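Local coordinates for SusD superfamily protein (Parabacteroides distasonis, PDB 3OTN) that probably binds glycans or related nutrients at the outer membrane, as a member of the SusD family of sugar-binding proteins, at residues 112-123 with 167-176; 181-192 with 245-254. One frame throughout, in Å; residues are numbered along the deposited sequence. Where two conformers were deposited one is given.

Contact 1 of 2, residues 112-123 with 167-176; sequences NGYMAEVKFMRA and DLLEAEQSDL. With ACT (acetate ion), chain F; EDO (1,2-ethanediol), chain R.
Lys119 NZ donates to Glu170 OE1 at 2.6 Å, a salt bridge that meets the oxygen on its anti side and out of the carboxylate plane. A straight chain, extended beyond CG, carries the ammonium there, and an acetate, probably from the crystallisation liquor, accepts a weak bond from the same NZ.

Arg122 comes side-on to Asp167 with two nitrogens. NE donates to OD2 at 2.8 Å on the syn lone pair, practically straight at 179°, and NH2 reaches OD1 at 2.9 Å. Guanidinium and carboxylate lie 13° from coplanar, a fit that fixes the rotation of both groups. Arginine suits the place because its paired NE and NH2 donors match two carboxylate oxygens; the bend at chi3 turns the edge of the guanidinium to Asp167, while NH1 is left for Asn94 and an ethanediol.

Between the polar groups the helices need small residues, and Ala116 and Ala171 bring their CB atoms within 4.1 Å. Deeper in, Leu168 lays CG against Ala123 CB at 3.6 Å and turns CD2 to the Phe120 ring.

Beyond the end of the second helix, Asn112 OD1 accepts from Asp175 N at 2.9 Å, and a water joins Asn112 ND2 to Gln173 O. Ser174 OG accepts from Leu176 N, closing an ST turn, and donates to Ala171 O; Leu176 then packs against Ala116 and Glu117. The axes of 112-123 and 167-172 approach to 8.3 Å at 153°, near antiparallel. Their parent helices, 108-133 and 156-172, form the close helical pairing expected of the TPR-like helical part of SusD proteins.

Contact 2 of 2, residues 181-192 with 245-254; sequences HTGRVSMGAVKA and NKGEFIYQVQ. With EDO (1,2-ethanediol), chain K.
Ile250 pushes its CG2 methyl against the first turn of helix 187-202, 3.3 Å from Ala189 N and close to the carbonyl carbon of Gly188. With CG2 anti to the backbone N, this branch rather than CG1 meets the helix; glycine and alanine there let the strand come near. Next to it Tyr251 sets CE1 3.5 Å from Val185 CG2, crossing obliquely, while its OH goes to Asn30.

At the other end, Gly183 lies under the paired amides of Asn245 and Gln254, its CA 3.5 Å from Gln254 OE1. A CB at Gly183 would run into the Gln254 amide, and the backbone angles also disfavour one. The His181 ring covers Lys246 CA with one face, a CH-pi contact with CA 4.3 Å from the ring centroid, and His181 CA makes a CA-H...O contact to Asn245 O.

The touching amides of Asn245 and Gln254 hold each other. Asn245 ND2 donates to Gln254 OE1 at 2.9 Å and Gln254 NE2 returns a bond to Asn245 OD1, each in the acceptor's carbonyl plane, so the two amides lock each other's flip. With an alanine here in place of Asn245, the Gln254 amide would probably lose its mate and be freer to turn away from Gly183, and the water on His181 O would lose its second acceptor.

In the second shell, Gln252 OE1 accepts from Asn245 N, Ser186 N-caps the helix through OG to Ala189 N, and Ile250 and Tyr251 form a classic beta bulge opposite Tyr358.

No direct hydrogen bond crosses between the segments: waters carry the polar links, one lying within reach of Arg184 O, Ser186 OG and Ile250 O. The join therefore rests on apolar packing and shape, with waters bridging backbone carbonyls of the two segments, though they have fewer protons than nearby acceptors.

Contact 1 closes before contact 2 opens along the chain, and the two centres lie about 14 Å apart on the same side of the chain's centre. Helices 156-172 and 187-202 are consecutive, so contact 2 carries the helical packing of contact 1 on to strand 249-253. Two salt bridges join them, Glu172 OE2 with Lys191 NZ and Glu117 OE1 with Arg184 NH2, both 2.8 Å. Packing adds to these: Phe120 CE1 lies 3.4 Å from Ala189 O, and its ring meets Tyr251 edge-to-face. The acetate and ethanediol molecules nearby probably come from the crystallisation liquor and do not by themselves locate a sugar site.

Contact 1 of 2, residues 112-123 with 167-176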
loop_
_atom_site.group_PDB
_atom_site.type_symbol
_atom_site.label_atom_id
_atom_site.label_comp_id
_atom_site.label_asym_id
_atom_site.label_seq_id
_atom_site.Cartn_x
_atom_site.Cartn_y
_atom_site.Cartn_z
ATOM N N ASN A 112 19.120 18.488 9.594
ATOM C CA ASN A 112 17.676 18.784 9.481
ATOM C C ASN A 112 16.966 17.884 8.449
ATOM O O ASN A 112 15.886 17.342 8.713
ATOM C CB ASN A 112 17.499 20.272 9.115
ATOM C CG ASN A 112 16.032 20.690 8.949
ATOM O OD1 ASN A 112 15.411 20.459 7.904
ATOM N ND2 ASN A 112 15.496 21.357 9.968
ATOM N N GLY A 113 17.587 17.704 7.287
ATOM C CA GLY A 113 17.058 16.805 6.244
ATOM C C GLY A 113 16.940 15.384 6.708
ATOM O O GLY A 113 15.899 14.734 6.538
ATOM N N TYR A 114 18.010 14.918 7.342
ATOM C CA TYR A 114 18.063 13.573 7.837
ATOM C C TYR A 114 16.964 13.309 8.867
ATOM O O TYR A 114 16.318 12.285 8.814
ATOM C CB TYR A 114 19.436 13.287 8.439
ATOM C CG TYR A 114 20.585 13.097 7.464
ATOM C CD1 TYR A 114 20.383 12.769 6.115
ATOM C CD2 TYR A 114 21.905 13.181 7.924
ATOM C CE1 TYR A 114 21.459 12.583 5.243
ATOM C CE2 TYR A 114 22.997 12.993 7.055
ATOM C CZ TYR A 114 22.758 12.667 5.728
ATOM O OH TYR A 114 23.821 12.475 4.886
HETATM N N MSE A 115 16.755 14.257 9.784
HETATM C CA MSE A 115 15.752 14.087 10.816
HETATM C C MSE A 115 14.354 14.122 10.188
HETATM O O MSE A 115 13.463 13.392 10.638
HETATM C CB MSE A 115 15.934 15.116 11.944
HETATM C CG MSE A 115 17.216 14.890 12.773
HETATM SE SE MSE A 115 17.530 16.258 14.184
HETATM C CE MSE A 115 17.419 17.828 13.062
ATOM N N ALA A 116 14.177 14.919 9.131
ATOM C CA ALA A 116 12.915 14.921 8.370
ATOM C C ALA A 116 12.617 13.542 7.760
ATOM O O ALA A 116 11.462 13.106 7.698
ATOM C CB ALA A 116 12.929 16.025 7.275
ATOM N N GLU A 117 13.642 12.856 7.278
ATOM C CA GLU A 117 13.441 11.531 6.668
ATOM C C GLU A 117 12.923 10.547 7.751
ATOM O O GLU A 117 12.045 9.733 7.505
ATOM C CB GLU A 117 14.744 11.002 6.049
ATOM C CG GLU A 117 15.292 11.829 4.874
ATOM C CD GLU A 117 16.602 11.299 4.308
ATOM O OE1 GLU A 117 16.764 10.072 4.149
ATOM O OE2 GLU A 117 17.485 12.121 4.018
ATOM N N VAL A 118 13.522 10.622 8.924
ATOM C CA VAL A 118 13.220 9.750 10.055
ATOM C C VAL A 118 11.848 10.078 10.595
ATOM O O VAL A 118 11.089 9.163 10.912
ATOM C CB VAL A 118 14.340 9.808 11.142
ATOM C CG1 VAL A 118 13.990 8.886 12.394
ATOM C CG2 VAL A 118 15.692 9.408 10.496
ATOM N N LYS A 119 11.497 11.360 10.687
ATOM C CA LYS A 119 10.157 11.696 11.171
ATOM C C LYS A 119 9.100 11.235 10.176
ATOM O O LYS A 119 8.045 10.747 10.590
ATOM C CB LYS A 119 10.003 13.180 11.462
ATOM C CG LYS A 119 10.727 13.632 12.710
ATOM C CD LYS A 119 10.709 15.152 12.771
ATOM C CE LYS A 119 11.557 15.691 13.927
ATOM N NZ LYS A 119 11.394 17.176 14.024
ATOM N N PHE A 120 9.369 11.400 8.873
ATOM C CA PHE A 120 8.486 10.845 7.842
ATOM C C PHE A 120 8.268 9.356 8.101
ATOM O O PHE A 120 7.125 8.894 8.080
ATOM C CB PHE A 120 9.032 11.066 6.421
ATOM C CG PHE A 120 8.377 10.197 5.366
ATOM C CD1 PHE A 120 7.238 10.637 4.672
ATOM C CD2 PHE A 120 8.898 8.955 5.064
ATOM C CE1 PHE A 120 6.635 9.836 3.697
ATOM C CE2 PHE A 120 8.282 8.130 4.114
ATOM C CZ PHE A 120 7.158 8.591 3.410
HETATM N N MSE A 121 9.356 8.619 8.379
HETATM C CA MSE A 121 9.262 7.171 8.492
HETATM C C MSE A 121 8.451 6.736 9.716
HETATM O O MSE A 121 7.709 5.748 9.668
HETATM C CB MSE A 121 10.665 6.514 8.538
HETATM C CG MSE A 121 10.713 5.195 7.788
HETATM SE SE MSE A 121 10.576 5.396 5.895
HETATM C CE MSE A 121 12.380 6.018 5.701
ATOM N N ARG A 122 8.644 7.446 10.819
ATOM C CA ARG A 122 7.937 7.136 12.029
ATOM C C ARG A 122 6.445 7.329 11.788
ATOM O O ARG A 122 5.647 6.484 12.164
ATOM C CB ARG A 122 8.457 7.977 13.199
ATOM C CG ARG A 122 7.701 7.665 14.458
ATOM C CD ARG A 122 8.343 8.191 15.676
ATOM N NE ARG A 122 8.315 9.637 15.748
ATOM C CZ ARG A 122 8.976 10.342 16.651
ATOM N NH1 ARG A 122 9.716 9.735 17.585
ATOM N NH2 ARG A 122 8.908 11.670 16.617
ATOM N N ALA A 123 6.078 8.449 11.164
ATOM C CA ALA A 123 4.711 8.706 10.783
ATOM C C ALA A 123 4.156 7.605 9.893
ATOM O O ALA A 123 3.007 7.212 10.069
ATOM C CB ALA A 123 4.551 10.080 10.097
ATOM N N ASP A 167 4.878 14.920 13.250
ATOM C CA ASP A 167 6.087 14.454 12.525
ATOM C C ASP A 167 6.069 14.983 11.091
ATOM O O ASP A 167 7.058 15.518 10.597
ATOM C CB ASP A 167 6.164 12.898 12.497
ATOM C CG ASP A 167 6.749 12.281 13.787
ATOM O OD1 ASP A 167 7.153 13.009 14.728
ATOM O OD2 ASP A 167 6.800 11.024 13.864
ATOM N N LEU A 168 4.920 14.837 10.440
ATOM C CA LEU A 168 4.805 15.201 9.034
ATOM C C LEU A 168 4.823 16.729 8.873
ATOM O O LEU A 168 5.438 17.227 7.945
ATOM C CB LEU A 168 3.564 14.581 8.414
ATOM C CG LEU A 168 3.737 13.066 8.187
ATOM C CD1 LEU A 168 2.466 12.359 7.770
ATOM C CD2 LEU A 168 4.832 12.776 7.146
ATOM N N LEU A 169 4.227 17.459 9.812
ATOM C CA LEU A 169 4.203 18.923 9.703
ATOM C C LEU A 169 5.612 19.478 9.899
ATOM O O LEU A 169 5.987 20.487 9.277
ATOM C CB LEU A 169 3.239 19.548 10.702
ATOM C CG LEU A 169 1.736 19.298 10.472
ATOM C CD1 LEU A 169 0.963 19.878 11.680
ATOM C CD2 LEU A 169 1.228 19.877 9.136
ATOM N N GLU A 170 6.390 18.844 10.772
ATOM C CA GLU A 170 7.792 19.258 10.942
ATOM C C GLU A 170 8.593 18.868 9.692
ATOM O O GLU A 170 9.357 19.698 9.163
ATOM C CB GLU A 170 8.383 18.652 12.198
ATOM C CG GLU A 170 7.671 19.196 13.496
ATOM C CD GLU A 170 8.014 18.425 14.770
ATOM O OE1 GLU A 170 8.866 17.509 14.744
ATOM O OE2 GLU A 170 7.413 18.740 15.814
ATOM N N ALA A 171 8.387 17.649 9.174
ATOM C CA ALA A 171 9.127 17.225 7.961
ATOM C C ALA A 171 8.830 18.173 6.773
ATOM O O ALA A 171 9.711 18.536 5.979
ATOM C CB ALA A 171 8.806 15.743 7.611
ATOM N N GLU A 172 7.575 18.594 6.693
ATOM C CA GLU A 172 7.124 19.557 5.704
ATOM C C GLU A 172 7.847 20.936 5.771
ATOM O O GLU A 172 7.998 21.636 4.761
ATOM C CB GLU A 172 5.623 19.756 5.927
ATOM C CG GLU A 172 4.888 20.255 4.803
ATOM C CD GLU A 172 3.393 20.205 5.034
ATOM O OE1 GLU A 172 2.890 20.633 6.134
ATOM O OE2 GLU A 172 2.725 19.791 4.071
ATOM N N GLN A 173 8.290 21.321 6.961
ATOM C CA GLN A 173 9.025 22.585 7.152
ATOM C C GLN A 173 10.538 22.402 7.126
ATOM O O GLN A 173 11.260 23.260 7.611
ATOM C CB GLN A 173 8.582 23.256 8.472
ATOM C CG GLN A 173 7.092 23.689 8.471
ATOM C CD GLN A 173 6.738 24.632 7.300
ATOM O OE1 GLN A 173 7.539 25.486 6.892
ATOM N NE2 GLN A 173 5.537 24.471 6.758
ATOM N N SER A 174 11.029 21.331 6.508
ATOM C CA SER A 174 12.450 20.987 6.554
ATOM C C SER A 174 13.149 21.321 5.248
ATOM O O SER A 174 12.530 21.771 4.281
ATOM C CB SER A 174 12.581 19.490 6.829
ATOM O OG SER A 174 12.420 18.741 5.634
ATOM N N ASP A 175 14.442 21.037 5.216
ATOM C CA ASP A 175 15.268 21.177 4.016
ATOM C C ASP A 175 15.244 19.995 2.997
ATOM O O ASP A 175 16.073 19.974 2.093
ATOM C CB ASP A 175 16.708 21.485 4.473
ATOM C CG ASP A 175 16.825 22.860 5.149
ATOM O OD1 ASP A 175 15.924 23.718 4.927
ATOM O OD2 ASP A 175 17.814 23.079 5.888
ATOM N N LEU A 176 14.275 19.076 3.080
ATOM C CA LEU A 176 14.208 17.924 2.163
ATOM C C LEU A 176 13.999 18.291 0.712
ATOM O O LEU A 176 13.133 19.115 0.422
ATOM C CB LEU A 176 13.020 16.990 2.512
ATOM C CG LEU A 176 13.089 15.868 3.508
ATOM C CD1 LEU A 176 11.667 15.210 3.577
ATOM C CD2 LEU A 176 14.160 14.876 3.083
HETATM C C ACT F . 13.189 18.387 11.632
HETATM O O ACT F . 11.945 18.591 11.563
HETATM O OXT ACT F . 13.733 18.229 10.518
HETATM C CH3 ACT F . 13.961 18.328 12.935
HETATM C C1 EDO R . 13.014 10.293 19.848
HETATM O O1 EDO R . 13.818 9.864 20.938
HETATM C C2 EDO R . 12.139 11.455 20.293
HETATM O O2 EDO R . 10.930 11.484 19.526
HETATM O O HOH W 1 13.078 22.959 9.611
#

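Contact 2 of 2, residues 181-192 with 245-254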
loop_
_atom_site.group_PDB
_atom_site.type_symbol
_atom_site.label_atom_id
_atom_site.label_comp_id
_atom_site.label_asym_id
_atom_site.label_seq_id
_atom_site.Cartn_x
_atom_site.Cartn_y
_atom_site.Cartn_z
ATOM N N HIS A 181 15.121 10.304 -7.086
ATOM C CA HIS A 181 15.035 9.185 -8.046
ATOM C C HIS A 181 15.912 8.019 -7.682
ATOM O O HIS A 181 16.202 7.182 -8.528
ATOM C CB HIS A 181 15.412 9.646 -9.453
ATOM C CG HIS A 181 14.315 10.358 -10.165
ATOM N ND1 HIS A 181 14.326 10.561 -11.529
ATOM C CD2 HIS A 181 13.169 10.912 -9.706
ATOM C CE1 HIS A 181 13.238 11.222 -11.878
ATOM N NE2 HIS A 181 12.519 11.450 -10.790
ATOM N N THR A 182 16.352 7.962 -6.425
ATOM C CA THR A 182 17.183 6.877 -5.944
ATOM C C THR A 182 16.514 6.095 -4.840
ATOM O O THR A 182 17.050 5.118 -4.409
ATOM C CB THR A 182 18.544 7.380 -5.406
ATOM O OG1 THR A 182 18.330 8.147 -4.224
ATOM C CG2 THR A 182 19.282 8.225 -6.475
ATOM N N GLY A 183 15.355 6.527 -4.367
ATOM C CA GLY A 183 14.616 5.783 -3.369
ATOM C C GLY A 183 14.534 6.493 -2.020
ATOM O O GLY A 183 13.821 6.023 -1.152
ATOM N N ARG A 184 15.196 7.639 -1.848
ATOM C CA ARG A 184 15.174 8.321 -0.515
ATOM C C ARG A 184 13.845 9.063 -0.333
ATOM O O ARG A 184 13.151 9.346 -1.313
ATOM C CB ARG A 184 16.348 9.273 -0.387
ATOM C CG ARG A 184 17.683 8.526 -0.560
ATOM C CD ARG A 184 18.803 9.248 0.045
ATOM N NE ARG A 184 18.727 9.268 1.510
ATOM C CZ ARG A 184 19.169 8.318 2.339
ATOM N NH1 ARG A 184 19.722 7.177 1.908
ATOM N NH2 ARG A 184 19.078 8.525 3.647
ATOM N N VAL A 185 13.472 9.280 0.923
ATOM C CA VAL A 185 12.334 10.126 1.258
ATOM C C VAL A 185 12.546 11.543 0.650
ATOM O O VAL A 185 13.665 12.042 0.606
ATOM C CB VAL A 185 12.173 10.206 2.804
ATOM C CG1 VAL A 185 11.117 11.218 3.194
ATOM C CG2 VAL A 185 11.857 8.791 3.345
ATOM N N SER A 186 11.484 12.146 0.134
ATOM C CA SER A 186 11.519 13.471 -0.488
ATOM C C SER A 186 10.318 14.243 0.028
ATOM O O SER A 186 9.436 13.661 0.644
ATOM C CB SER A 186 11.364 13.330 -2.006
ATOM O OG SER A 186 10.120 12.705 -2.342
HETATM N N MSE A 187 10.249 15.535 -0.265
HETATM C CA MSE A 187 9.072 16.306 0.140
HETATM C C MSE A 187 7.828 15.792 -0.566
HETATM O O MSE A 187 6.734 15.820 0.003
HETATM C CB MSE A 187 9.259 17.793 -0.134
HETATM C CG MSE A 187 8.227 18.631 0.557
HETATM SE SE MSE A 187 8.658 18.587 2.442
HETATM C CE MSE A 187 10.193 19.766 2.414
ATOM N N GLY A 188 7.970 15.290 -1.789
ATOM C CA GLY A 188 6.815 14.682 -2.463
ATOM C C GLY A 188 6.225 13.500 -1.680
ATOM O O GLY A 188 5.014 13.352 -1.603
ATOM N N ALA A 189 7.094 12.672 -1.092
ATOM C CA ALA A 189 6.681 11.572 -0.257
ATOM C C ALA A 189 5.951 12.083 0.992
ATOM O O ALA A 189 4.904 11.547 1.362
ATOM C CB ALA A 189 7.930 10.662 0.149
ATOM N N VAL A 190 6.506 13.120 1.622
ATOM C CA VAL A 190 5.889 13.711 2.810
ATOM C C VAL A 190 4.512 14.246 2.480
ATOM O O VAL A 190 3.571 14.046 3.251
ATOM C CB VAL A 190 6.762 14.897 3.377
ATOM C CG1 VAL A 190 5.983 15.697 4.423
ATOM C CG2 VAL A 190 8.087 14.384 3.903
ATOM N N LYS A 191 4.401 14.952 1.359
ATOM C CA LYS A 191 3.099 15.539 0.967
ATOM C C LYS A 191 2.095 14.463 0.594
ATOM O O LYS A 191 0.937 14.597 0.923
ATOM C CB LYS A 191 3.195 16.524 -0.214
ATOM C CG LYS A 191 4.141 17.659 -0.067
ATOM C CD LYS A 191 3.759 18.605 0.976
ATOM C CE LYS A 191 4.666 19.895 0.924
ATOM N NZ LYS A 191 4.086 20.833 1.876
ATOM N N ALA A 192 2.538 13.397 -0.070
ATOM C CA ALA A 192 1.644 12.273 -0.437
ATOM C C ALA A 192 1.109 11.568 0.814
ATOM O O ALA A 192 -0.088 11.299 0.929
ATOM C CB ALA A 192 2.366 11.278 -1.349
ATOM N N ASN A 245 11.502 4.321 -9.138
ATOM C CA ASN A 245 11.745 5.659 -8.526
ATOM C C ASN A 245 11.583 6.871 -9.459
ATOM O O ASN A 245 12.017 7.968 -9.107
ATOM C CB ASN A 245 13.129 5.706 -7.850
ATOM C CG ASN A 245 13.356 4.570 -6.888
ATOM O OD1 ASN A 245 14.414 3.905 -6.910
ATOM N ND2 ASN A 245 12.399 4.355 -6.001
ATOM N N LYS A 246 10.976 6.673 -10.636
ATOM C CA LYS A 246 10.812 7.707 -11.657
ATOM C C LYS A 246 9.359 7.758 -12.081
ATOM O O LYS A 246 8.560 6.879 -11.751
ATOM C CB LYS A 246 11.583 7.391 -12.954
ATOM C CG LYS A 246 12.943 6.778 -12.886
ATOM C CD LYS A 246 13.744 6.977 -14.188
ATOM C CE LYS A 246 13.038 6.512 -15.449
ATOM N NZ LYS A 246 13.861 6.806 -16.663
ATOM N N GLY A 247 9.044 8.747 -12.898
ATOM C CA GLY A 247 7.730 8.826 -13.550
ATOM C C GLY A 247 6.684 9.152 -12.506
ATOM O O GLY A 247 6.713 10.228 -11.925
ATOM N N GLU A 248 5.821 8.192 -12.198
ATOM C CA GLU A 248 4.805 8.376 -11.157
ATOM C C GLU A 248 5.306 8.098 -9.751
ATOM O O GLU A 248 4.691 8.551 -8.766
ATOM C CB GLU A 248 3.621 7.462 -11.398
ATOM C CG GLU A 248 2.783 7.801 -12.615
ATOM C CD GLU A 248 1.413 7.137 -12.609
ATOM O OE1 GLU A 248 0.887 6.824 -11.489
ATOM O OE2 GLU A 248 0.861 6.945 -13.731
ATOM N N PHE A 249 6.382 7.336 -9.630
ATOM C CA PHE A 249 6.720 6.767 -8.333
ATOM C C PHE A 249 7.300 7.816 -7.385
ATOM O O PHE A 249 8.277 8.493 -7.700
ATOM C CB PHE A 249 7.631 5.564 -8.447
ATOM C CG PHE A 249 7.072 4.446 -9.315
ATOM C CD1 PHE A 249 5.781 3.965 -9.130
ATOM C CD2 PHE A 249 7.847 3.910 -10.344
ATOM C CE1 PHE A 249 5.277 2.935 -9.935
ATOM C CE2 PHE A 249 7.376 2.894 -11.133
ATOM C CZ PHE A 249 6.085 2.392 -10.939
ATOM N N ILE A 250 6.689 7.903 -6.208
ATOM C CA ILE A 250 7.021 8.912 -5.176
ATOM C C ILE A 250 7.773 8.249 -4.026
ATOM O O ILE A 250 8.846 8.732 -3.611
ATOM C CB ILE A 250 5.724 9.618 -4.662
ATOM C CG1 ILE A 250 5.048 10.371 -5.805
ATOM C CG2 ILE A 250 6.049 10.642 -3.540
ATOM C CD1 ILE A 250 3.634 10.826 -5.473
ATOM N N TYR A 251 7.237 7.147 -3.526
ATOM C CA TYR A 251 7.951 6.341 -2.524
ATOM C C TYR A 251 7.697 4.846 -2.763
ATOM O O TYR A 251 6.565 4.436 -2.974
ATOM C CB TYR A 251 7.532 6.789 -1.104
ATOM C CG TYR A 251 8.519 6.327 -0.088
ATOM C CD1 TYR A 251 9.765 6.934 0.013
ATOM C CD2 TYR A 251 8.241 5.235 0.735
ATOM C CE1 TYR A 251 10.723 6.474 0.932
ATOM C CE2 TYR A 251 9.186 4.766 1.666
ATOM C CZ TYR A 251 10.417 5.369 1.752
ATOM O OH TYR A 251 11.330 4.893 2.643
ATOM N N GLN A 252 8.748 4.038 -2.701
ATOM C CA GLN A 252 8.642 2.646 -3.028
ATOM C C GLN A 252 9.493 1.798 -2.097
ATOM O O GLN A 252 10.504 2.245 -1.577
ATOM C CB GLN A 252 9.174 2.421 -4.462
ATOM C CG GLN A 252 8.405 3.127 -5.577
ATOM C CD GLN A 252 8.693 2.537 -6.923
ATOM O OE1 GLN A 252 9.791 2.719 -7.467
ATOM N NE2 GLN A 252 7.706 1.819 -7.491
ATOM N N VAL A 253 9.116 0.535 -1.977
ATOM C CA VAL A 253 9.980 -0.484 -1.445
ATOM C C VAL A 253 11.007 -0.838 -2.527
ATOM O O VAL A 253 10.637 -1.054 -3.690
ATOM C CB VAL A 253 9.228 -1.734 -1.049
ATOM C CG1 VAL A 253 10.196 -2.720 -0.466
ATOM C CG2 VAL A 253 8.133 -1.409 0.029
ATOM N N GLN A 254 12.279 -0.904 -2.147
ATOM C CA GLN A 254 13.392 -1.071 -3.111
ATOM C C GLN A 254 13.780 -2.532 -3.255
ATOM O O GLN A 254 14.079 -3.228 -2.260
ATOM C CB GLN A 254 14.637 -0.275 -2.705
ATOM C CG GLN A 254 14.375 1.240 -2.426
ATOM C CD GLN A 254 13.881 1.987 -3.641
ATOM O OE1 GLN A 254 12.872 2.730 -3.597
ATOM N NE2 GLN A 254 14.545 1.786 -4.726
HETATM C C1 EDO K . 13.388 -1.475 1.587
HETATM O O1 EDO K . 13.085 -0.506 0.547
HETATM C C2 EDO K . 14.298 -2.595 1.059
HETATM O O2 EDO K . 13.481 -3.513 0.320
HETATM O O HOH W 2 16.591 4.219 -8.781
HETATM O O HOH W 3 11.288 5.333 -2.708
HETATM O O HOH W 4 10.557 10.075 -2.096
#